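Local coordinates for protein glutaredoxin 1 (Francisella tularensis subsp. tularensis, PDB 3MSZ) that probably works as a glutathione-dependent protein-disulfide reductase of the glutaredoxin family, with a thioredoxin-type fold, at residues Gln22-Glu26 with Asn27-Phe31; Thr34-Asp38 with Tyr39-Ser43; Arg42-Phe45 with Tyr46-Asn50. One frame throughout, in Å; residues are numbered along the deposited sequence.

Contact 1. Residues Gln22-Glu26 with Asn27-Phe31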
ATOM      1  N   GLN A  22       8.247   5.474  -4.729  1.00 23.11           N
ATOM      2  CA  GLN A  22       8.786   6.559  -5.535  1.00 22.22           C
ATOM      3  C   GLN A  22       7.761   7.664  -5.752  1.00 23.74           C
ATOM      4  O   GLN A  22       8.100   8.851  -5.733  1.00 22.45           O
ATOM      5  CB  GLN A  22       9.209   6.014  -6.893  1.00 21.14           C
ATOM      6  CG  GLN A  22       9.711   7.076  -7.813  1.00 26.38           C
ATOM      7  CD  GLN A  22      10.154   6.493  -9.164  1.00 30.66           C
ATOM      8  OE1 GLN A  22      11.344   6.376  -9.442  1.00 34.37           O
ATOM      9  NE2 GLN A  22       9.188   6.117  -9.987  1.00 21.39           N
ATOM     10  N   TRP A  23       6.501   7.279  -5.953  1.00 20.62           N
ATOM     11  CA  TRP A  23       5.453   8.279  -6.121  1.00 25.74           C
ATOM     12  C   TRP A  23       5.310   9.161  -4.869  1.00 24.79           C
ATOM     13  O   TRP A  23       5.204  10.392  -4.955  1.00 22.54           O
ATOM     14  CB  TRP A  23       4.104   7.625  -6.464  1.00 28.52           C
ATOM     15  CG  TRP A  23       3.044   8.643  -6.828  1.00 31.54           C
ATOM     16  CD1 TRP A  23       2.811   9.183  -8.077  1.00 37.24           C
ATOM     17  CD2 TRP A  23       2.112   9.285  -5.938  1.00 27.98           C
ATOM     18  NE1 TRP A  23       1.787  10.101  -8.011  1.00 38.29           N
ATOM     19  CE2 TRP A  23       1.330  10.180  -6.719  1.00 35.18           C
ATOM     20  CE3 TRP A  23       1.857   9.191  -4.568  1.00 25.12           C
ATOM     21  CZ2 TRP A  23       0.295  10.969  -6.169  1.00 31.15           C
ATOM     22  CZ3 TRP A  23       0.822   9.989  -4.016  1.00 36.45           C
ATOM     23  CH2 TRP A  23       0.065  10.869  -4.822  1.00 34.15           C
ATOM     24  N   PHE A  24       5.266   8.528  -3.706  1.00 24.21           N
ATOM     25  CA  PHE A  24       5.153   9.274  -2.456  1.00 29.58           C
ATOM     26  C   PHE A  24       6.372  10.169  -2.252  1.00 29.24           C
ATOM     27  O   PHE A  24       6.233  11.344  -1.897  1.00 26.26           O
ATOM     28  CB  PHE A  24       4.947   8.320  -1.273  1.00 28.23           C
ATOM     29  CG  PHE A  24       3.554   7.738  -1.226  1.00 27.12           C
ATOM     30  CD1 PHE A  24       2.460   8.555  -0.941  1.00 28.46           C
ATOM     31  CD2 PHE A  24       3.334   6.398  -1.491  1.00 29.81           C
ATOM     32  CE1 PHE A  24       1.156   8.045  -0.923  1.00 31.16           C
ATOM     33  CE2 PHE A  24       2.037   5.869  -1.453  1.00 31.04           C
ATOM     34  CZ  PHE A  24       0.946   6.705  -1.177  1.00 27.43           C
ATOM     35  N   GLU A  25       7.554   9.602  -2.493  1.00 24.33           N
ATOM     36  CA  GLU A  25       8.812  10.350  -2.383  1.00 30.70           C
ATOM     37  C   GLU A  25       8.899  11.540  -3.345  1.00 29.07           C
ATOM     38  O   GLU A  25       9.390  12.591  -2.966  1.00 26.16           O
ATOM     39  CB  GLU A  25      10.022   9.417  -2.557  1.00 34.95           C
ATOM     40  CG  GLU A  25      10.226   8.507  -1.336  1.00 49.10           C
ATOM     41  CD  GLU A  25      11.027   7.234  -1.614  1.00 61.76           C
ATOM     42  OE1 GLU A  25      11.138   6.802  -2.787  1.00 61.40           O
ATOM     43  OE2 GLU A  25      11.537   6.652  -0.632  1.00 67.40           O
ATOM     44  N   GLU A  26       8.437  11.378  -4.582  1.00 26.41           N
ATOM     45  CA  GLU A  26       8.506  12.462  -5.580  1.00 29.14           C
ATOM     46  C   GLU A  26       7.534  13.564  -5.231  1.00 28.12           C
ATOM     47  O   GLU A  26       7.626  14.684  -5.743  1.00 29.74           O
ATOM     48  CB  GLU A  26       8.256  11.939  -7.019  1.00 33.21           C
ATOM     49  CG  GLU A  26       9.400  11.007  -7.550  1.00 39.04           C
ATOM     50  CD  GLU A  26      10.798  11.709  -7.632  1.00 52.25           C
ATOM     51  OE1 GLU A  26      10.873  12.920  -7.921  1.00 43.81           O
ATOM     52  OE2 GLU A  26      11.833  11.046  -7.401  1.00 60.37           O
ATOM     53  N   ASN A  27       6.629  13.266  -4.308  1.00 23.19           N
ATOM     54  CA  ASN A  27       5.670  14.264  -3.838  1.00 19.77           C
ATOM     55  C   ASN A  27       5.890  14.670  -2.367  1.00 27.73           C
ATOM     56  O   ASN A  27       5.032  15.289  -1.724  1.00 31.53           O
ATOM     57  CB  ASN A  27       4.244  13.770  -4.094  1.00 23.51           C
ATOM     58  CG  ASN A  27       3.904  13.791  -5.577  1.00 31.53           C
ATOM     59  OD1 ASN A  27       3.627  14.850  -6.122  1.00 34.25           O
ATOM     60  ND2 ASN A  27       4.022  12.639  -6.253  1.00 30.77           N
ATOM     61  N   ASN A  28       7.057  14.304  -1.850  1.00 25.16           N
ATOM     62  CA  ASN A  28       7.444  14.657  -0.501  1.00 30.07           C
ATOM     63  C   ASN A  28       6.403  14.224   0.532  1.00 33.80           C
ATOM     64  O   ASN A  28       6.062  14.981   1.450  1.00 31.52           O
ATOM     65  CB  ASN A  28       7.671  16.157  -0.396  1.00 34.67           C
ATOM     66  CG  ASN A  28       8.453  16.524   0.844  1.00 40.04           C
ATOM     67  OD1 ASN A  28       9.404  15.826   1.194  1.00 36.77           O
ATOM     68  ND2 ASN A  28       8.043  17.604   1.535  1.00 33.30           N
ATOM     69  N   ILE A  29       5.891  13.008   0.371  1.00 29.17           N
ATOM     70  CA  ILE A  29       4.925  12.457   1.311  1.00 32.30           C
ATOM     71  C   ILE A  29       5.611  11.332   2.082  1.00 31.51           C
ATOM     72  O   ILE A  29       6.075  10.361   1.491  1.00 29.38           O
ATOM     73  CB  ILE A  29       3.660  11.968   0.568  1.00 32.86           C
ATOM     74  CG1 ILE A  29       2.943  13.165  -0.060  1.00 33.30           C
ATOM     75  CG2 ILE A  29       2.722  11.167   1.508  1.00 34.95           C
ATOM     76  CD1 ILE A  29       1.788  12.773  -0.964  1.00 40.85           C
ATOM     77  N   ALA A  30       5.724  11.489   3.397  1.00 30.53           N
ATOM     78  CA  ALA A  30       6.335  10.450   4.226  1.00 37.28           C
ATOM     79  C   ALA A  30       5.403   9.258   4.355  1.00 30.07           C
ATOM     80  O   ALA A  30       4.205   9.388   4.223  1.00 32.37           O
ATOM     81  CB  ALA A  30       6.675  10.996   5.618  1.00 40.11           C
ATOM     82  N   PHE A  31       5.960   8.087   4.617  1.00 33.34           N
ATOM     83  CA  PHE A  31       5.142   6.885   4.732  1.00 32.81           C
ATOM     84  C   PHE A  31       5.879   5.907   5.624  1.00 32.52           C
ATOM     85  O   PHE A  31       7.106   5.995   5.771  1.00 30.85           O
ATOM     86  CB  PHE A  31       4.891   6.247   3.355  1.00 29.92           C
ATOM     87  CG  PHE A  31       6.160   5.895   2.596  1.00 30.60           C
ATOM     88  CD1 PHE A  31       6.714   6.788   1.673  1.00 31.69           C
ATOM     89  CD2 PHE A  31       6.814   4.687   2.825  1.00 25.80           C
ATOM     90  CE1 PHE A  31       7.889   6.464   0.981  1.00 31.41           C
ATOM     91  CE2 PHE A  31       8.004   4.355   2.136  1.00 23.88           C
ATOM     92  CZ  PHE A  31       8.534   5.237   1.214  1.00 31.22           C
TER
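Asn27 folds its side chain back over the last turn of the helix, so that its ND2 stands over one face of the Trp23 indole, the amide tilted 43° to the ring. Asn27 ND2 sits above the centre of that face, 3.7 Å from Trp23 CE2. The same nitrogen donates to Trp23 O at 2.9 Å in a nearly straight bond, close to the plane of its own amide, which fixes how the amide is turned on the ring. With CG anti to the backbone N (chi1 -172°), the indole stands on the carbonyl side of Trp23, where Asn27 ND2 meets its face.

The next hollow lies beside Phe24, where Ile29 settles with CG2 3.6 Å from Phe24 CD1, while its other branch sends CD1 to within 4.2 Å of Trp23 CZ3. Ile29 thus bridges the two aromatic residues. Phe31 comes against the base of the Phe24 side chain, its CD1 3.8 Å from Phe24 CB, and the Glu25 chain runs past the edge of the Phe31 ring, Glu25 OE2 lying 3.8 Å from Phe31 CZ.

The backbone that brings these side chains together is a Schellman motif. Asn28, with positive phi, is its C-prime residue; Ile29 N donates to Phe24 O at 2.8 Å and Asn28 N to Glu25 O at 3.1 Å. Phe24 O also accepts from Asn27 N, the two donors approaching from opposite faces of its carbonyl plane.

The motif closes helix 15-26 and turns the chain toward strand 32-35. Phe24, Ile29 and Phe31 all rest on Val6 of strand 6-10, while Trp23 packs on Leu78 and Lys79 of helix 75-80 and on Ala82 and Ile85 of helix 82-85.

Contact 2. Residues Thr34-Asp38 with Tyr39-Ser43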
ATOM      1  N   THR A  34       6.009  -1.464   5.767  1.00 23.43           N
ATOM      2  CA  THR A  34       6.180  -2.783   6.371  1.00 28.01           C
ATOM      3  C   THR A  34       6.567  -3.783   5.288  1.00 29.89           C
ATOM      4  O   THR A  34       5.794  -4.001   4.349  1.00 24.80           O
ATOM      5  CB  THR A  34       4.878  -3.216   7.001  1.00 30.56           C
ATOM      6  OG1 THR A  34       4.589  -2.320   8.073  1.00 37.89           O
ATOM      7  CG2 THR A  34       4.956  -4.643   7.537  1.00 34.50           C
ATOM      8  N   ILE A  35       7.764  -4.363   5.407  1.00 30.24           N
ATOM      9  CA  ILE A  35       8.286  -5.314   4.419  1.00 28.13           C
ATOM     10  C   ILE A  35       8.008  -6.755   4.869  1.00 29.99           C
ATOM     11  O   ILE A  35       8.391  -7.158   5.955  1.00 36.09           O
ATOM     12  CB  ILE A  35       9.797  -5.185   4.219  1.00 28.18           C
ATOM     13  CG1 ILE A  35      10.167  -3.797   3.697  1.00 29.46           C
ATOM     14  CG2 ILE A  35      10.289  -6.216   3.196  1.00 30.18           C
ATOM     15  CD1 ILE A  35      11.674  -3.564   3.616  1.00 33.11           C
ATOM     16  N   ILE A  36       7.319  -7.516   4.031  0.55 26.45           N
ATOM     17  CA  ILE A  36       7.044  -8.922   4.315  0.55 28.60           C
ATOM     18  C   ILE A  36       7.520  -9.780   3.148  0.55 28.03           C
ATOM     19  O   ILE A  36       6.775 -10.038   2.199  0.55 25.81           O
ATOM     20  CB  ILE A  36       5.547  -9.152   4.558  0.55 28.77           C
ATOM     21  CG1 ILE A  36       4.715  -8.307   3.586  0.55 26.13           C
ATOM     22  CG2 ILE A  36       5.198  -8.799   5.994  0.55 29.63           C
ATOM     23  CD1 ILE A  36       3.212  -8.263   3.901  0.55 33.85           C
ATOM     24  N   ASP A  37       8.773 -10.210   3.207  1.00 29.11           N
ATOM     25  CA  ASP A  37       9.385 -10.893   2.053  1.00 33.39           C
ATOM     26  C   ASP A  37       8.894 -12.332   1.869  1.00 32.17           C
ATOM     27  O   ASP A  37       8.615 -12.780   0.748  1.00 36.45           O
ATOM     28  CB  ASP A  37      10.916 -10.856   2.110  1.00 37.74           C
ATOM     29  CG  ASP A  37      11.509  -9.562   1.505  1.00 41.01           C
ATOM     30  OD1 ASP A  37      10.754  -8.733   0.931  1.00 39.62           O
ATOM     31  OD2 ASP A  37      12.742  -9.381   1.603  1.00 41.91           O
ATOM     32  N   ASP A  38       8.739 -13.060   2.956  1.00 23.78           N
ATOM     33  CA  ASP A  38       8.445 -14.481   2.736  1.00 32.89           C
ATOM     34  C   ASP A  38       6.981 -14.813   2.427  1.00 31.88           C
ATOM     35  O   ASP A  38       6.034 -14.110   2.842  1.00 34.01           O
ATOM     36  CB  ASP A  38       9.063 -15.394   3.799  1.00 42.02           C
ATOM     37  CG  ASP A  38       8.380 -15.282   5.124  1.00 61.41           C
ATOM     38  OD1 ASP A  38       8.323 -14.146   5.644  1.00 72.28           O
ATOM     39  OD2 ASP A  38       7.916 -16.322   5.652  1.00 65.55           O
ATOM     40  N   TYR A  39       6.811 -15.874   1.654  1.00 29.08           N
ATOM     41  CA  TYR A  39       5.498 -16.267   1.193  1.00 33.72           C
ATOM     42  C   TYR A  39       4.603 -16.553   2.396  1.00 33.62           C
ATOM     43  O   TYR A  39       3.448 -16.117   2.419  1.00 31.48           O
ATOM     44  CB  TYR A  39       5.600 -17.482   0.280  1.00 36.22           C
ATOM     45  CG  TYR A  39       4.261 -17.991  -0.225  1.00 37.50           C
ATOM     46  CD1 TYR A  39       3.686 -17.455  -1.365  1.00 38.73           C
ATOM     47  CD2 TYR A  39       3.584 -19.021   0.438  1.00 39.17           C
ATOM     48  CE1 TYR A  39       2.470 -17.926  -1.836  1.00 48.49           C
ATOM     49  CE2 TYR A  39       2.366 -19.506  -0.033  1.00 43.22           C
ATOM     50  CZ  TYR A  39       1.818 -18.953  -1.168  1.00 49.11           C
ATOM     51  OH  TYR A  39       0.613 -19.405  -1.652  1.00 56.51           O
ATOM     52  N   ALA A  40       5.146 -17.242   3.402  1.00 33.57           N
ATOM     53  CA  ALA A  40       4.379 -17.546   4.626  1.00 29.64           C
ATOM     54  C   ALA A  40       3.840 -16.298   5.340  1.00 34.32           C
ATOM     55  O   ALA A  40       2.658 -16.233   5.692  1.00 35.40           O
ATOM     56  CB  ALA A  40       5.187 -18.415   5.595  1.00 26.81           C
ATOM     57  N   GLN A  41       4.707 -15.317   5.565  1.00 30.84           N
ATOM     58  CA  GLN A  41       4.304 -14.059   6.183  1.00 32.34           C
ATOM     59  C   GLN A  41       3.294 -13.284   5.345  1.00 30.73           C
ATOM     60  O   GLN A  41       2.392 -12.664   5.887  1.00 30.99           O
ATOM     61  CB  GLN A  41       5.518 -13.147   6.434  1.00 42.69           C
ATOM     62  CG  GLN A  41       6.425 -13.505   7.612  1.00 51.13           C
ATOM     63  CD  GLN A  41       7.654 -12.562   7.730  1.00 74.77           C
ATOM     64  OE1 GLN A  41       7.979 -11.797   6.810  1.00 70.70           O
ATOM     65  NE2 GLN A  41       8.335 -12.632   8.869  1.00 77.47           N
ATOM     66  N   ARG A  42       3.465 -13.270   4.032  1.00 28.84           N
ATOM     67  CA  ARG A  42       2.539 -12.526   3.180  1.00 26.66           C
ATOM     68  C   ARG A  42       1.161 -13.155   3.163  1.00 26.30           C
ATOM     69  O   ARG A  42       0.153 -12.447   3.219  1.00 27.22           O
ATOM     70  CB  ARG A  42       3.058 -12.364   1.749  1.00 24.41           C
ATOM     71  CG  ARG A  42       3.514 -10.919   1.438  1.00 31.25           C
ATOM     72  CD  ARG A  42       4.183 -10.780   0.071  1.00 28.59           C
ATOM     73  NE  ARG A  42       5.350 -11.657  -0.051  1.00 28.77           N
ATOM     74  CZ  ARG A  42       5.391 -12.757  -0.805  1.00 32.78           C
ATOM     75  NH1 ARG A  42       4.338 -13.110  -1.526  1.00 34.28           N
ATOM     76  NH2 ARG A  42       6.499 -13.503  -0.848  1.00 36.43           N
ATOM     77  N   SER A  43       1.090 -14.477   3.087  1.00 25.62           N
ATOM     78  CA  SER A  43      -0.237 -15.089   2.967  1.00 27.97           C
ATOM     79  C   SER A  43      -1.005 -14.948   4.267  1.00 23.80           C
ATOM     80  O   SER A  43      -2.221 -14.856   4.256  1.00 24.06           O
ATOM     81  CB  SER A  43      -0.178 -16.547   2.517  1.00 35.84           C
ATOM     82  OG  SER A  43       0.757 -17.249   3.272  1.00 42.75           O
TER
HETATM   83  O   HOH W   1      10.308  -9.677   5.484  1.00 42.49           O
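Arg42 reaches back from the first turn of its helix and grips two successive carbonyls of the loop before it. Arg42 NH2 donates to Asp37 O at 2.7 Å, almost straight, and NE to Ile36 O at 3.1 Å, more bent; both oxygens lie close to the guanidinium plane, along its edge. A bend at chi3 (-58°) swings the guanidinium toward these carbonyls. The aliphatic part of the same chain lies across Ile36, whose CG1, in one of its two conformers, is 3.6 Å from Arg42 CG.

Behind this grip stands the start of the helix. Asp38 is the N-cap: its OD2 accepts a weak bond of 3.4 Å from Gln41 N, and its backbone O takes Arg42 N at 3.0 Å, opening the run of helical bonds. Tyr39 O takes the next backbone bond, from Ser43 N, and a second from Ser43 OG. Further out, a water accepts from Asp37 N at 2.8 Å and donates to Ile35 O, with a weak link to Gln41 OE1, while Asp37 OD1 takes the backbone N of Asn12.

Carbonyl oxygens, not a carboxylate, therefore hold NE and NH2 here, so the positive charge of Arg42 is probably little offset by a carboxylate within this turn. This is consistent with a cacodylate ion, probably from the crystallisation liquor, whose nearest atom is about 3 Å from the Arg42 side chain.

Contact 3. Residues Arg42-Phe45 with Tyr46-Asn50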
ATOM      1  N   ARG A  42       3.465 -13.270   4.032  1.00 28.84           N
ATOM      2  CA  ARG A  42       2.539 -12.526   3.180  1.00 26.66           C
ATOM      3  C   ARG A  42       1.161 -13.155   3.163  1.00 26.30           C
ATOM      4  O   ARG A  42       0.153 -12.447   3.219  1.00 27.22           O
ATOM      5  CB  ARG A  42       3.058 -12.364   1.749  1.00 24.41           C
ATOM      6  CG  ARG A  42       3.514 -10.919   1.438  1.00 31.25           C
ATOM      7  CD  ARG A  42       4.183 -10.780   0.071  1.00 28.59           C
ATOM      8  NE  ARG A  42       5.350 -11.657  -0.051  1.00 28.77           N
ATOM      9  CZ  ARG A  42       5.391 -12.757  -0.805  1.00 32.78           C
ATOM     10  NH1 ARG A  42       4.338 -13.110  -1.526  1.00 34.28           N
ATOM     11  NH2 ARG A  42       6.499 -13.503  -0.848  1.00 36.43           N
ATOM     12  N   SER A  43       1.090 -14.477   3.087  1.00 25.62           N
ATOM     13  CA  SER A  43      -0.237 -15.089   2.967  1.00 27.97           C
ATOM     14  C   SER A  43      -1.005 -14.948   4.267  1.00 23.80           C
ATOM     15  O   SER A  43      -2.221 -14.856   4.256  1.00 24.06           O
ATOM     16  CB  SER A  43      -0.178 -16.547   2.517  1.00 35.84           C
ATOM     17  OG  SER A  43       0.757 -17.249   3.272  1.00 42.75           O
ATOM     18  N   LYS A  44      -0.277 -14.922   5.382  1.00 26.43           N
ATOM     19  CA  LYS A  44      -0.882 -14.701   6.684  1.00 30.25           C
ATOM     20  C   LYS A  44      -1.412 -13.265   6.787  1.00 27.60           C
ATOM     21  O   LYS A  44      -2.487 -13.019   7.310  1.00 22.28           O
ATOM     22  CB  LYS A  44       0.136 -14.969   7.798  1.00 34.20           C
ATOM     23  CG  LYS A  44      -0.464 -14.974   9.219  1.00 50.62           C
ATOM     24  CD  LYS A  44       0.615 -14.942  10.327  1.00 59.96           C
ATOM     25  CE  LYS A  44       0.004 -15.025  11.741  1.00 65.75           C
ATOM     26  NZ  LYS A  44       1.031 -15.002  12.848  1.00 68.13           N
ATOM     27  N   PHE A  45      -0.615 -12.316   6.333  1.00 24.20           N
ATOM     28  CA  PHE A  45      -1.054 -10.943   6.216  1.00 24.12           C
ATOM     29  C   PHE A  45      -2.291 -10.798   5.282  1.00 22.50           C
ATOM     30  O   PHE A  45      -3.270 -10.142   5.634  1.00 22.73           O
ATOM     31  CB  PHE A  45       0.127 -10.121   5.691  1.00 27.27           C
ATOM     32  CG  PHE A  45      -0.247  -8.748   5.248  1.00 29.53           C
ATOM     33  CD1 PHE A  45      -0.445  -7.743   6.177  1.00 30.27           C
ATOM     34  CD2 PHE A  45      -0.395  -8.463   3.905  1.00 31.38           C
ATOM     35  CE1 PHE A  45      -0.800  -6.477   5.771  1.00 36.95           C
ATOM     36  CE2 PHE A  45      -0.734  -7.191   3.493  1.00 34.00           C
ATOM     37  CZ  PHE A  45      -0.939  -6.197   4.427  1.00 33.05           C
ATOM     38  N   TYR A  46      -2.263 -11.418   4.104  1.00 18.23           N
ATOM     39  CA  TYR A  46      -3.432 -11.384   3.226  1.00 20.28           C
ATOM     40  C   TYR A  46      -4.687 -11.886   3.928  1.00 26.69           C
ATOM     41  O   TYR A  46      -5.749 -11.229   3.903  1.00 22.69           O
ATOM     42  CB  TYR A  46      -3.218 -12.196   1.937  1.00 23.79           C
ATOM     43  CG  TYR A  46      -2.097 -11.687   1.030  1.00 19.93           C
ATOM     44  CD1 TYR A  46      -1.784 -10.339   0.984  1.00 24.40           C
ATOM     45  CD2 TYR A  46      -1.347 -12.574   0.239  1.00 23.35           C
ATOM     46  CE1 TYR A  46      -0.750  -9.857   0.176  1.00 30.57           C
ATOM     47  CE2 TYR A  46      -0.311 -12.108  -0.590  1.00 24.21           C
ATOM     48  CZ  TYR A  46      -0.025 -10.741  -0.615  1.00 33.18           C
ATOM     49  OH  TYR A  46       0.978 -10.239  -1.419  1.00 34.99           O
ATOM     50  N   ASP A  47      -4.578 -13.048   4.553  0.53 25.71           N
ATOM     51  CA  ASP A  47      -5.758 -13.671   5.141  0.53 27.26           C
ATOM     52  C   ASP A  47      -6.272 -12.821   6.313  0.53 27.49           C
ATOM     53  O   ASP A  47      -7.482 -12.605   6.466  0.53 26.74           O
ATOM     54  CB  ASP A  47      -5.448 -15.120   5.556  0.53 32.84           C
ATOM     55  CG  ASP A  47      -5.086 -16.023   4.360  0.53 40.33           C
ATOM     56  OD1 ASP A  47      -4.855 -15.519   3.227  0.53 38.45           O
ATOM     57  OD2 ASP A  47      -5.026 -17.259   4.562  0.53 46.19           O
ATOM     58  N   GLU A  48      -5.345 -12.298   7.113  1.00 26.41           N
ATOM     59  CA  GLU A  48      -5.680 -11.392   8.185  1.00 29.71           C
ATOM     60  C   GLU A  48      -6.400 -10.128   7.679  1.00 28.01           C
ATOM     61  O   GLU A  48      -7.472  -9.802   8.139  1.00 26.02           O
ATOM     62  CB  GLU A  48      -4.421 -10.982   8.899  1.00 38.38           C
ATOM     63  CG  GLU A  48      -3.836 -12.070   9.737  1.00 53.10           C
ATOM     64  CD  GLU A  48      -2.670 -11.574  10.585  1.00 63.89           C
ATOM     65  OE1 GLU A  48      -2.055 -10.538  10.213  1.00 66.30           O
ATOM     66  OE2 GLU A  48      -2.380 -12.224  11.618  1.00 66.38           O
HETATM   67  N   MSE A  49      -5.796  -9.418   6.741  1.00 22.56           N
HETATM   68  CA  MSE A  49      -6.436  -8.226   6.167  1.00 24.91           C
HETATM   69  C   MSE A  49      -7.795  -8.541   5.533  1.00 22.74           C
HETATM   70  O   MSE A  49      -8.728  -7.759   5.688  1.00 25.67           O
HETATM   71  CB  MSE A  49      -5.525  -7.585   5.100  1.00 24.20           C
HETATM   72  CG  MSE A  49      -4.340  -6.793   5.645  1.00 28.25           C
HETATM   73 SE   MSE A  49      -4.831  -5.291   6.801  0.60 47.31          SE
HETATM   74  CE  MSE A  49      -4.900  -6.265   8.506  1.00 61.56           C
ATOM     75  N   ASN A  50      -7.893  -9.661   4.801  1.00 20.45           N
ATOM     76  CA  ASN A  50      -9.131 -10.012   4.082  1.00 15.83           C
ATOM     77  C   ASN A  50     -10.298 -10.335   5.016  1.00 22.87           C
ATOM     78  O   ASN A  50     -11.448 -10.378   4.581  1.00 24.82           O
ATOM     79  CB  ASN A  50      -8.943 -11.144   3.056  1.00 14.52           C
ATOM     80  CG  ASN A  50      -8.093 -10.696   1.876  1.00 22.51           C
ATOM     81  OD1 ASN A  50      -8.018  -9.496   1.600  1.00 23.33           O
ATOM     82  ND2 ASN A  50      -7.434 -11.635   1.201  1.00 16.93           N
TER
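A chi1 of 168° turns the Phe45 ring to the carbonyl side of its own residue, while Met49, a selenomethionine, has CG opposite its carbonyl carbon (chi1 -76°) and bends again at chi2 and chi3; one helical turn apart, the two side chains meet. Met49 CG lies over one face of the Phe45 ring, 3.9 Å from the ring centroid, a CH-pi contact. The selenium sits farther off and obliquely, 5.2 Å from that centroid, in a Met-aromatic contact.

Tyr46 packs beside Phe45, its CD1 3.7 Å from Phe45 CD2, with the ring planes inclined at 56°. One face of the tyrosine ring lies over Arg42 O, and its OH comes 3.6 Å from Arg42 CD, the two side chains running alongside. Beneath them the i to i+4 ladder is regular, from Tyr46 N to Arg42 O (2.8 Å) through Met49 N to Phe45 O (2.9 Å). Lys44 NZ and Glu48 OE2 remain 4.6 Å apart, too far for a salt bridge.

This face of helix 39-50 turns inward: Phe45 meets the ring of Tyr9 on strand 6-10 and touches Ile36 after strand 32-35, while Phe45 and Tyr46 both pack on Ile59 before strand 64-67.

In the fold
The three contacts follow one another along the chain, all within the glutaredoxin domain. Contact 1 ends helix 15-26 and leads into strand 32-35; contact 2 leaves that strand and starts helix 39-50, which contact 3 continues. Contacts 2 and 3 share Arg42 and Ser43, have centres about 9 Å apart, and meet where Ile36 CD1, in one conformer, packs 3.6 Å from Phe45 CD2. Contact 1 lies on the opposite side of the chain's centre from contact 3, their centres about 26 Å apart. Strands 6-10 and 32-35, parallel, adjacent and joined through helix 15-26, form a beta-alpha-beta unit of the thioredoxin-type fold, with contact 1 at the turn from that helix into the edge strand.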